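Local coordinates for major capsid protein (Paramecium bursaria Chlorella virus 1, PDB 5TIP) that self-assembles as trimers into the icosahedral, pseudo T=169 capsid of a large DNA virus that infects chlorella, at residues N109-T114 against N414-N419; D116-M121 against G344-G349; G272-L277 against A348-Y353. All blocks are in the same frame, centred on the assembly; numbering follows the deposited sequence.

Contact 1: N109-T114 against N414-N419; sequences NDWFRT and NIYAKN
Asp-110, Trp-111 and Thr-114 lean from the first turns of helix 109-119 onto strand 412-426, whose segment 414-419 passes the helix at 74° with the two short axes 10.3 Å apart. Major capsid proteins of this family are built from two consecutive jelly rolls, and the helix belongs to the N-terminal family region while the strand belongs to the C-terminal one, so this buried contact joins the two halves of the double jelly roll. Tyr-416 carries it. Its CG stands beside the backbone N (chi1 -60°), which sends the ring out from the sheet to the helix. There the hydroxyl donates to Asp-110 OD2, with only 2.5 Å between OH and OD2, a very short bond. The carboxylate oxygen meets the ring edge in its plane, although the two flat groups are turned 33° apart. Tyr-274 is a second partner of the carboxylate, which therefore accepts from two tyrosines; this would probably stabilise its charged form. Trp-111 CE3 sits over one face of the Tyr-416 ring, toward its rim, 3.6 Å from Tyr-416 CG; the two ring planes are oblique. Phe-232 of strand 223-237 stacks with Tyr-416. Farther along the strand, Lys-418 crosses the indole at about a right angle and brings CE to 4.0 Å from Trp-111 CZ2, while its NZ pairs with Glu-228. Asn-414 lies close to Asp-110, but its amide is held by Asn-264 and Ser-235. Thr-114 OG1 sits 3.7 Å from Tyr-416 CE2 and donates back to Asp-110 O, a carbonyl that Thr-114 N reaches from the opposite face of its plane.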
loop_
_atom_site.group_PDB
_atom_site.type_symbol
_atom_site.label_atom_id
_atom_site.label_comp_id
_atom_site.label_asym_id
_atom_site.label_seq_id
_atom_site.Cartn_x
_atom_site.Cartn_y
_atom_site.Cartn_z
ATOM N N ASN A 109 -9.870 14.565 -19.090
ATOM C CA ASN A 109 -9.433 14.940 -17.747
ATOM C C ASN A 109 -10.345 14.357 -16.675
ATOM O O ASN A 109 -9.874 14.011 -15.585
ATOM C CB ASN A 109 -9.343 16.462 -17.608
ATOM C CG ASN A 109 -10.639 17.164 -17.942
ATOM O OD1 ASN A 109 -11.639 16.528 -18.271
ATOM N ND2 ASN A 109 -10.632 18.488 -17.848
ATOM N N ASP A 110 -11.645 14.233 -16.956
ATOM C CA ASP A 110 -12.536 13.625 -15.975
ATOM C C ASP A 110 -12.261 12.134 -15.831
ATOM O O ASP A 110 -12.524 11.557 -14.770
ATOM C CB ASP A 110 -13.997 13.870 -16.350
ATOM C CG ASP A 110 -14.963 13.383 -15.282
ATOM O OD1 ASP A 110 -15.005 13.992 -14.192
ATOM O OD2 ASP A 110 -15.680 12.391 -15.529
ATOM N N TRP A 111 -11.737 11.491 -16.878
ATOM C CA TRP A 111 -11.294 10.111 -16.722
ATOM C C TRP A 111 -10.051 10.034 -15.845
ATOM O O TRP A 111 -9.940 9.144 -14.994
ATOM C CB TRP A 111 -11.015 9.474 -18.079
ATOM C CG TRP A 111 -10.303 8.168 -17.936
ATOM C CD1 TRP A 111 -9.040 7.873 -18.351
ATOM C CD2 TRP A 111 -10.806 6.985 -17.304
ATOM N NE1 TRP A 111 -8.727 6.574 -18.028
ATOM C CE2 TRP A 111 -9.795 6.008 -17.384
ATOM C CE3 TRP A 111 -12.015 6.655 -16.684
ATOM C CZ2 TRP A 111 -9.957 4.724 -16.869
ATOM C CZ3 TRP A 111 -12.172 5.382 -16.172
ATOM C CH2 TRP A 111 -11.149 4.432 -16.268
ATOM N N PHE A 112 -9.153 10.963 -16.015
ATOM C CA PHE A 112 -7.985 11.034 -15.191
ATOM C C PHE A 112 -8.462 11.181 -13.745
ATOM O O PHE A 112 -7.927 10.544 -12.882
ATOM C CB PHE A 112 -7.083 12.190 -15.627
ATOM C CG PHE A 112 -6.153 11.848 -16.730
ATOM C CD1 PHE A 112 -6.570 11.194 -17.815
ATOM C CD2 PHE A 112 -4.831 12.160 -16.645
ATOM C CE1 PHE A 112 -5.728 10.859 -18.809
ATOM C CE2 PHE A 112 -3.948 11.802 -17.646
ATOM C CZ PHE A 112 -4.413 11.147 -18.742
ATOM N N ARG A 113 -9.473 12.013 -13.506
ATOM C CA ARG A 113 -10.002 12.197 -12.159
ATOM C C ARG A 113 -10.677 10.925 -11.660
ATOM O O ARG A 113 -10.529 10.555 -10.489
ATOM C CB ARG A 113 -10.983 13.369 -12.135
ATOM C CG ARG A 113 -11.447 13.781 -10.742
ATOM C CD ARG A 113 -10.542 14.841 -10.124
ATOM N NE ARG A 113 -9.152 14.400 -10.048
ATOM C CZ ARG A 113 -8.662 13.644 -9.073
ATOM N NH1 ARG A 113 -9.450 13.246 -8.082
ATOM N NH2 ARG A 113 -7.388 13.284 -9.087
ATOM N N THR A 114 -11.423 10.244 -12.536
ATOM C CA THR A 114 -12.098 9.011 -12.144
ATOM C C THR A 114 -11.103 7.875 -11.934
ATOM O O THR A 114 -11.226 7.103 -10.975
ATOM C CB THR A 114 -13.134 8.625 -13.203
ATOM O OG1 THR A 114 -14.132 9.649 -13.288
ATOM C CG2 THR A 114 -13.803 7.302 -12.851
ATOM N N ASN A 414 -21.263 10.870 -16.214
ATOM C CA ASN A 414 -20.184 10.360 -17.050
ATOM C C ASN A 414 -20.035 8.866 -16.802
ATOM O O ASN A 414 -19.746 8.450 -15.677
ATOM C CB ASN A 414 -18.872 11.083 -16.748
ATOM C CG ASN A 414 -18.985 12.586 -16.891
ATOM O OD1 ASN A 414 -18.978 13.118 -17.999
ATOM N ND2 ASN A 414 -19.085 13.280 -15.764
ATOM N N ILE A 415 -20.228 8.065 -17.845
ATOM C CA ILE A 415 -20.122 6.613 -17.756
ATOM C C ILE A 415 -18.929 6.175 -18.590
ATOM O O ILE A 415 -18.844 6.494 -19.783
ATOM C CB ILE A 415 -21.410 5.919 -18.224
ATOM C CG1 ILE A 415 -22.617 6.479 -17.471
ATOM C CG2 ILE A 415 -21.309 4.417 -18.016
ATOM C CD1 ILE A 415 -23.938 5.926 -17.945
ATOM N N TYR A 416 -18.008 5.446 -17.966
ATOM C CA TYR A 416 -16.797 4.978 -18.621
ATOM C C TYR A 416 -16.795 3.458 -18.700
ATOM O O TYR A 416 -17.355 2.771 -17.841
ATOM C CB TYR A 416 -15.544 5.459 -17.881
ATOM C CG TYR A 416 -15.432 6.963 -17.801
ATOM C CD1 TYR A 416 -14.923 7.697 -18.863
ATOM C CD2 TYR A 416 -15.846 7.649 -16.669
ATOM C CE1 TYR A 416 -14.822 9.072 -18.797
ATOM C CE2 TYR A 416 -15.751 9.024 -16.594
ATOM C CZ TYR A 416 -15.238 9.729 -17.662
ATOM O OH TYR A 416 -15.141 11.098 -17.595
ATOM N N ALA A 417 -16.157 2.942 -19.747
ATOM C CA ALA A 417 -15.987 1.509 -19.927
ATOM C C ALA A 417 -14.565 1.240 -20.390
ATOM O O ALA A 417 -14.069 1.911 -21.301
ATOM C CB ALA A 417 -16.991 0.950 -20.941
ATOM N N LYS A 418 -13.924 0.253 -19.771
ATOM C CA LYS A 418 -12.574 -0.155 -20.135
ATOM C C LYS A 418 -12.691 -1.508 -20.824
ATOM O O LYS A 418 -13.146 -2.475 -20.229
ATOM C CB LYS A 418 -11.670 -0.249 -18.907
ATOM C CG LYS A 418 -10.196 -0.022 -19.206
ATOM C CD LYS A 418 -9.959 1.368 -19.772
ATOM C CE LYS A 418 -8.604 1.922 -19.374
ATOM N NZ LYS A 418 -7.498 0.959 -19.607
ATOM N N ASN A 419 -12.266 -1.568 -22.076
ATOM C CA ASN A 419 -12.383 -2.781 -22.870
ATOM C C ASN A 419 -11.010 -3.220 -23.358
ATOM O O ASN A 419 -10.026 -2.482 -23.276
ATOM C CB ASN A 419 -13.322 -2.572 -24.064
ATOM C CG ASN A 419 -12.768 -1.590 -25.076
ATOM O OD1 ASN A 419 -12.993 -0.386 -24.974
ATOM N ND2 ASN A 419 -12.042 -2.102 -26.064
#

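Contact 2: D116-M121 against G344-G349; sequences DALFRM and GVTPAG
Ala-117 CB meets the flank of the Pro-347 ring, with CG and CD both 3.7 Å from it. Beside this apolar pair Thr-346 crosses Leu-118 obliquely. Its OG1 stands next to its own backbone N (chi1 -65°), which places the hydroxyl 3.4 Å from Leu-118 CD2, while Thr-346 CG2 touches the same methyl. The hydroxyl also lies 3.4 Å from Ala-117 O, at best a weak bond, and has a firmer partner in a water 2.7 Å from OG1 that donates to Leu-118 O. Segment 116-121 carries helix 109-119 into the chain that follows, in the N-terminal half of the double jelly roll; 344-349 is the loop leading into strand 350-354 of the C-terminal half. At the far end Met-121 bends at chi3 (68°) to bring CE 3.7 Å from Gly-344 CA, the methyl lying directly against the glycine. A second water donates to Arg-120 O and accepts from Val-345 N. The trimer closes round this site: Arg-130 of a second subunit donates to Thr-346 O, and Tyr-339 of the third bonds to Arg-120 NH2.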
loop_
_atom_site.group_PDB
_atom_site.type_symbol
_atom_site.label_atom_id
_atom_site.label_comp_id
_atom_site.label_asym_id
_atom_site.label_seq_id
_atom_site.Cartn_x
_atom_site.Cartn_y
_atom_site.Cartn_z
ATOM N N ASP A 116 -8.008 8.156 -11.000
ATOM C CA ASP A 116 -7.271 8.413 -9.767
ATOM C C ASP A 116 -8.094 8.034 -8.542
ATOM O O ASP A 116 -7.552 7.517 -7.558
ATOM C CB ASP A 116 -6.857 9.884 -9.710
ATOM C CG ASP A 116 -5.969 10.196 -8.522
ATOM O OD1 ASP A 116 -4.891 9.577 -8.405
ATOM O OD2 ASP A 116 -6.345 11.064 -7.708
ATOM N N ALA A 117 -9.406 8.276 -8.585
ATOM C CA ALA A 117 -10.253 7.978 -7.435
ATOM C C ALA A 117 -10.441 6.480 -7.233
ATOM O O ALA A 117 -10.676 6.033 -6.105
ATOM C CB ALA A 117 -11.612 8.658 -7.596
ATOM N N LEU A 118 -10.340 5.690 -8.300
ATOM C CA LEU A 118 -10.607 4.259 -8.226
ATOM C C LEU A 118 -9.349 3.403 -8.147
ATOM O O LEU A 118 -9.302 2.464 -7.347
ATOM C CB LEU A 118 -11.437 3.814 -9.436
ATOM C CG LEU A 118 -12.946 4.056 -9.385
ATOM C CD1 LEU A 118 -13.570 3.719 -10.725
ATOM C CD2 LEU A 118 -13.585 3.232 -8.277
ATOM N N PHE A 119 -8.329 3.695 -8.952
ATOM C CA PHE A 119 -7.230 2.762 -9.158
ATOM C C PHE A 119 -5.893 3.240 -8.608
ATOM O O PHE A 119 -4.918 2.483 -8.653
ATOM C CB PHE A 119 -7.104 2.438 -10.649
ATOM C CG PHE A 119 -8.325 1.776 -11.214
ATOM C CD1 PHE A 119 -8.577 0.438 -10.964
ATOM C CD2 PHE A 119 -9.235 2.495 -11.971
ATOM C CE1 PHE A 119 -9.704 -0.175 -11.470
ATOM C CE2 PHE A 119 -10.365 1.887 -12.481
ATOM C CZ PHE A 119 -10.601 0.550 -12.228
ATOM N N ARG A 120 -5.808 4.463 -8.102
ATOM C CA ARG A 120 -4.652 4.872 -7.320
ATOM C C ARG A 120 -5.010 4.860 -5.840
ATOM O O ARG A 120 -6.177 4.962 -5.458
ATOM C CB ARG A 120 -4.153 6.256 -7.742
ATOM C CG ARG A 120 -3.316 6.233 -9.011
ATOM C CD ARG A 120 -2.463 7.484 -9.146
ATOM N NE ARG A 120 -1.888 7.602 -10.482
ATOM C CZ ARG A 120 -2.513 8.157 -11.515
ATOM N NH1 ARG A 120 -3.735 8.646 -11.365
ATOM N NH2 ARG A 120 -1.918 8.220 -12.697
ATOM N N MET A 121 -3.984 4.724 -5.006
ATOM C CA MET A 121 -4.210 4.595 -3.575
ATOM C C MET A 121 -2.927 4.915 -2.829
ATOM O O MET A 121 -1.831 4.893 -3.397
ATOM C CB MET A 121 -4.688 3.186 -3.209
ATOM C CG MET A 121 -3.651 2.107 -3.480
ATOM S SD MET A 121 -4.254 0.431 -3.190
ATOM C CE MET A 121 -5.453 0.266 -4.509
ATOM N N GLY A 344 -8.410 -0.502 -2.363
ATOM C CA GLY A 344 -8.036 0.824 -1.911
ATOM C C GLY A 344 -9.187 1.500 -1.197
ATOM O O GLY A 344 -9.903 0.860 -0.423
ATOM N N VAL A 345 -9.381 2.792 -1.448
ATOM C CA VAL A 345 -10.541 3.520 -0.946
ATOM C C VAL A 345 -10.974 4.509 -2.020
ATOM O O VAL A 345 -10.137 5.182 -2.632
ATOM C CB VAL A 345 -10.262 4.228 0.398
ATOM C CG1 VAL A 345 -9.260 5.361 0.239
ATOM C CG2 VAL A 345 -11.559 4.737 1.007
ATOM N N THR A 346 -12.275 4.568 -2.277
ATOM C CA THR A 346 -12.818 5.398 -3.334
ATOM C C THR A 346 -13.695 6.485 -2.733
ATOM O O THR A 346 -14.599 6.177 -1.943
ATOM C CB THR A 346 -13.633 4.558 -4.329
ATOM O OG1 THR A 346 -12.766 3.631 -4.993
ATOM C CG2 THR A 346 -14.294 5.449 -5.365
ATOM N N PRO A 347 -13.465 7.753 -3.068
ATOM C CA PRO A 347 -14.306 8.821 -2.521
ATOM C C PRO A 347 -15.747 8.683 -2.987
ATOM O O PRO A 347 -16.033 8.093 -4.032
ATOM C CB PRO A 347 -13.659 10.099 -3.067
ATOM C CG PRO A 347 -12.916 9.653 -4.284
ATOM C CD PRO A 347 -12.421 8.275 -3.967
ATOM N N ALA A 348 -16.657 9.225 -2.185
ATOM C CA ALA A 348 -18.073 9.163 -2.512
ATOM C C ALA A 348 -18.344 9.857 -3.841
ATOM O O ALA A 348 -17.674 10.824 -4.211
ATOM C CB ALA A 348 -18.907 9.801 -1.400
ATOM N N GLY A 349 -19.340 9.350 -4.563
ATOM C CA GLY A 349 -19.705 9.894 -5.849
ATOM C C GLY A 349 -19.073 9.208 -7.038
ATOM O O GLY A 349 -19.434 9.525 -8.178
HETATM O O HOH W 1 -10.781 1.759 -5.001
HETATM O O HOH W 2 -7.933 3.310 -4.207
#

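Contact 3: G272-L277 against A348-Y353; sequences GQYTAL and AGVYLY
Tyr-274 points its side chain from the loop 272-277 at the start of strand 350-354, across the turn Ala-348 to Val-350. Its CB lies 3.9 Å from Gly-349 O. The ring leaves CB beside the backbone N (chi1 -61°), a torsion that turns CD2 and CE2 toward Val-350: CD2 is 3.5 Å from Val-350 CG2, and CE2 follows along the same methyl. Beyond these carbons the side chain reaches helix 109-119, where its OH packs on Arg-113 CG and Thr-114 OG1 and ends in a hydrogen bond to Asp-110 OD1. The loop thus fills a place between that helix and the sheet of the C-terminal jelly roll in which strand 350-354 pairs with strand 257-266. Thr-275, next along, presents its methyl: CG2 is 3.4 Å from Ala-348 O and also packs on Ala-348 CB. Gly-349 packs against the backbone of Tyr-274, with its CA 3.7 Å from Tyr-274 O; its positive phi (95°) lets the backbones come this close. One water lies 2.7 Å from Gly-349 O and 2.9 Å from Tyr-274 O, within bonding distance of both, and a second donates to Tyr-274 O with a weaker link to Tyr-351 OH. No direct hydrogen bond joins the two segments. The contact therefore depends on methyl, ring and backbone packing, with one water between the two carbonyls and a second between Tyr-274 O and Tyr-351 OH, and the hydroxyl of Tyr-274 is satisfied by the helix instead.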
loop_
_atom_site.group_PDB
_atom_site.type_symbol
_atom_site.label_atom_id
_atom_site.label_comp_id
_atom_site.label_asym_id
_atom_site.label_seq_id
_atom_site.Cartn_x
_atom_site.Cartn_y
_atom_site.Cartn_z
ATOM N N GLY A 272 -14.168 17.968 -10.798
ATOM C CA GLY A 272 -14.043 16.909 -9.820
ATOM C C GLY A 272 -15.082 16.906 -8.724
ATOM O O GLY A 272 -14.960 16.112 -7.786
ATOM N N GLN A 273 -16.097 17.763 -8.801
ATOM C CA GLN A 273 -17.153 17.778 -7.791
ATOM C C GLN A 273 -18.132 16.658 -8.105
ATOM O O GLN A 273 -18.959 16.771 -9.012
ATOM C CB GLN A 273 -17.859 19.128 -7.747
ATOM C CG GLN A 273 -18.878 19.216 -6.618
ATOM C CD GLN A 273 -19.843 20.374 -6.770
ATOM O OE1 GLN A 273 -19.579 21.329 -7.498
ATOM N NE2 GLN A 273 -20.971 20.296 -6.072
ATOM N N TYR A 274 -18.043 15.568 -7.346
ATOM C CA TYR A 274 -18.912 14.416 -7.525
ATOM C C TYR A 274 -19.954 14.289 -6.425
ATOM O O TYR A 274 -20.777 13.368 -6.471
ATOM C CB TYR A 274 -18.078 13.131 -7.592
ATOM C CG TYR A 274 -17.092 13.094 -8.738
ATOM C CD1 TYR A 274 -17.416 13.627 -9.979
ATOM C CD2 TYR A 274 -15.837 12.523 -8.581
ATOM C CE1 TYR A 274 -16.519 13.593 -11.027
ATOM C CE2 TYR A 274 -14.934 12.481 -9.623
ATOM C CZ TYR A 274 -15.279 13.018 -10.844
ATOM O OH TYR A 274 -14.382 12.978 -11.886
ATOM N N THR A 275 -19.942 15.183 -5.441
ATOM C CA THR A 275 -20.873 15.137 -4.327
ATOM C C THR A 275 -21.476 16.519 -4.122
ATOM O O THR A 275 -21.040 17.509 -4.714
ATOM C CB THR A 275 -20.189 14.654 -3.043
ATOM O OG1 THR A 275 -19.005 15.429 -2.815
ATOM C CG2 THR A 275 -19.814 13.184 -3.160
ATOM N N ALA A 276 -22.490 16.576 -3.266
ATOM C CA ALA A 276 -23.175 17.827 -2.986
ATOM C C ALA A 276 -22.384 18.674 -1.997
ATOM O O ALA A 276 -21.674 18.160 -1.128
ATOM C CB ALA A 276 -24.574 17.558 -2.436
ATOM N N LEU A 277 -22.504 19.990 -2.146
ATOM C CA LEU A 277 -21.883 20.912 -1.207
ATOM C C LEU A 277 -22.775 21.089 0.014
ATOM O O LEU A 277 -24.003 21.138 -0.099
ATOM C CB LEU A 277 -21.626 22.266 -1.872
ATOM C CG LEU A 277 -20.832 22.260 -3.180
ATOM C CD1 LEU A 277 -20.660 23.674 -3.716
ATOM C CD2 LEU A 277 -19.482 21.590 -2.989
ATOM N N ALA A 348 -16.657 9.225 -2.185
ATOM C CA ALA A 348 -18.073 9.163 -2.512
ATOM C C ALA A 348 -18.344 9.857 -3.841
ATOM O O ALA A 348 -17.674 10.824 -4.211
ATOM C CB ALA A 348 -18.907 9.801 -1.400
ATOM N N GLY A 349 -19.340 9.350 -4.563
ATOM C CA GLY A 349 -19.705 9.894 -5.849
ATOM C C GLY A 349 -19.073 9.208 -7.038
ATOM O O GLY A 349 -19.434 9.525 -8.178
ATOM N N VAL A 350 -18.146 8.282 -6.814
ATOM C CA VAL A 350 -17.530 7.493 -7.873
ATOM C C VAL A 350 -17.947 6.044 -7.675
ATOM O O VAL A 350 -17.817 5.500 -6.573
ATOM C CB VAL A 350 -15.998 7.633 -7.871
ATOM C CG1 VAL A 350 -15.394 6.849 -9.022
ATOM C CG2 VAL A 350 -15.599 9.095 -7.953
ATOM N N TYR A 351 -18.449 5.422 -8.739
ATOM C CA TYR A 351 -19.041 4.097 -8.650
ATOM C C TYR A 351 -18.386 3.162 -9.655
ATOM O O TYR A 351 -17.883 3.592 -10.695
ATOM C CB TYR A 351 -20.552 4.153 -8.885
ATOM C CG TYR A 351 -21.255 5.180 -8.026
ATOM C CD1 TYR A 351 -21.700 4.857 -6.751
ATOM C CD2 TYR A 351 -21.463 6.474 -8.484
ATOM C CE1 TYR A 351 -22.338 5.792 -5.961
ATOM C CE2 TYR A 351 -22.098 7.415 -7.700
ATOM C CZ TYR A 351 -22.533 7.068 -6.440
ATOM O OH TYR A 351 -23.168 8.002 -5.656
ATOM N N LEU A 352 -18.405 1.872 -9.328
ATOM C CA LEU A 352 -17.743 0.852 -10.123
ATOM C C LEU A 352 -18.581 -0.416 -10.140
ATOM O O LEU A 352 -19.165 -0.797 -9.122
ATOM C CB LEU A 352 -16.347 0.539 -9.563
ATOM C CG LEU A 352 -15.609 -0.685 -10.111
ATOM C CD1 LEU A 352 -15.003 -0.389 -11.476
ATOM C CD2 LEU A 352 -14.545 -1.157 -9.133
ATOM N N TYR A 353 -18.641 -1.062 -11.300
ATOM C CA TYR A 353 -19.086 -2.445 -11.401
ATOM C C TYR A 353 -18.093 -3.195 -12.270
ATOM O O TYR A 353 -17.913 -2.856 -13.444
ATOM C CB TYR A 353 -20.498 -2.564 -11.978
ATOM C CG TYR A 353 -20.989 -3.995 -11.970
ATOM C CD1 TYR A 353 -21.429 -4.587 -10.794
ATOM C CD2 TYR A 353 -20.987 -4.760 -13.130
ATOM C CE1 TYR A 353 -21.865 -5.897 -10.775
ATOM C CE2 TYR A 353 -21.424 -6.071 -13.120
ATOM C CZ TYR A 353 -21.862 -6.634 -11.940
ATOM O OH TYR A 353 -22.298 -7.939 -11.922
HETATM O O HOH W 3 -21.541 11.165 -8.210
HETATM O O HOH W 4 -23.216 11.311 -6.037
#

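Contacts 1 and 2 both use helix 109-119, contact 2 at its C-terminal part and the chain after it; their centres are about 12 Å apart. The centre of contact 3 lies about 12 Å from that of contact 1 and about 10 Å from that of contact 2; it joins them through Tyr-274 and Val-350 and shares Ala-348 and Gly-349 with contact 2. Along the chain the order is helix, loop 272-277, segment 344-353, then strand 412-426. Contacts 1 and 3 reach one sheet, which holds strands 350-354 and 412-426. Contacts 1 and 2 join the two jelly rolls, while contact 3 packs within the C-terminal one and touches the helix; contacts 2 and 3 also touch a second subunit.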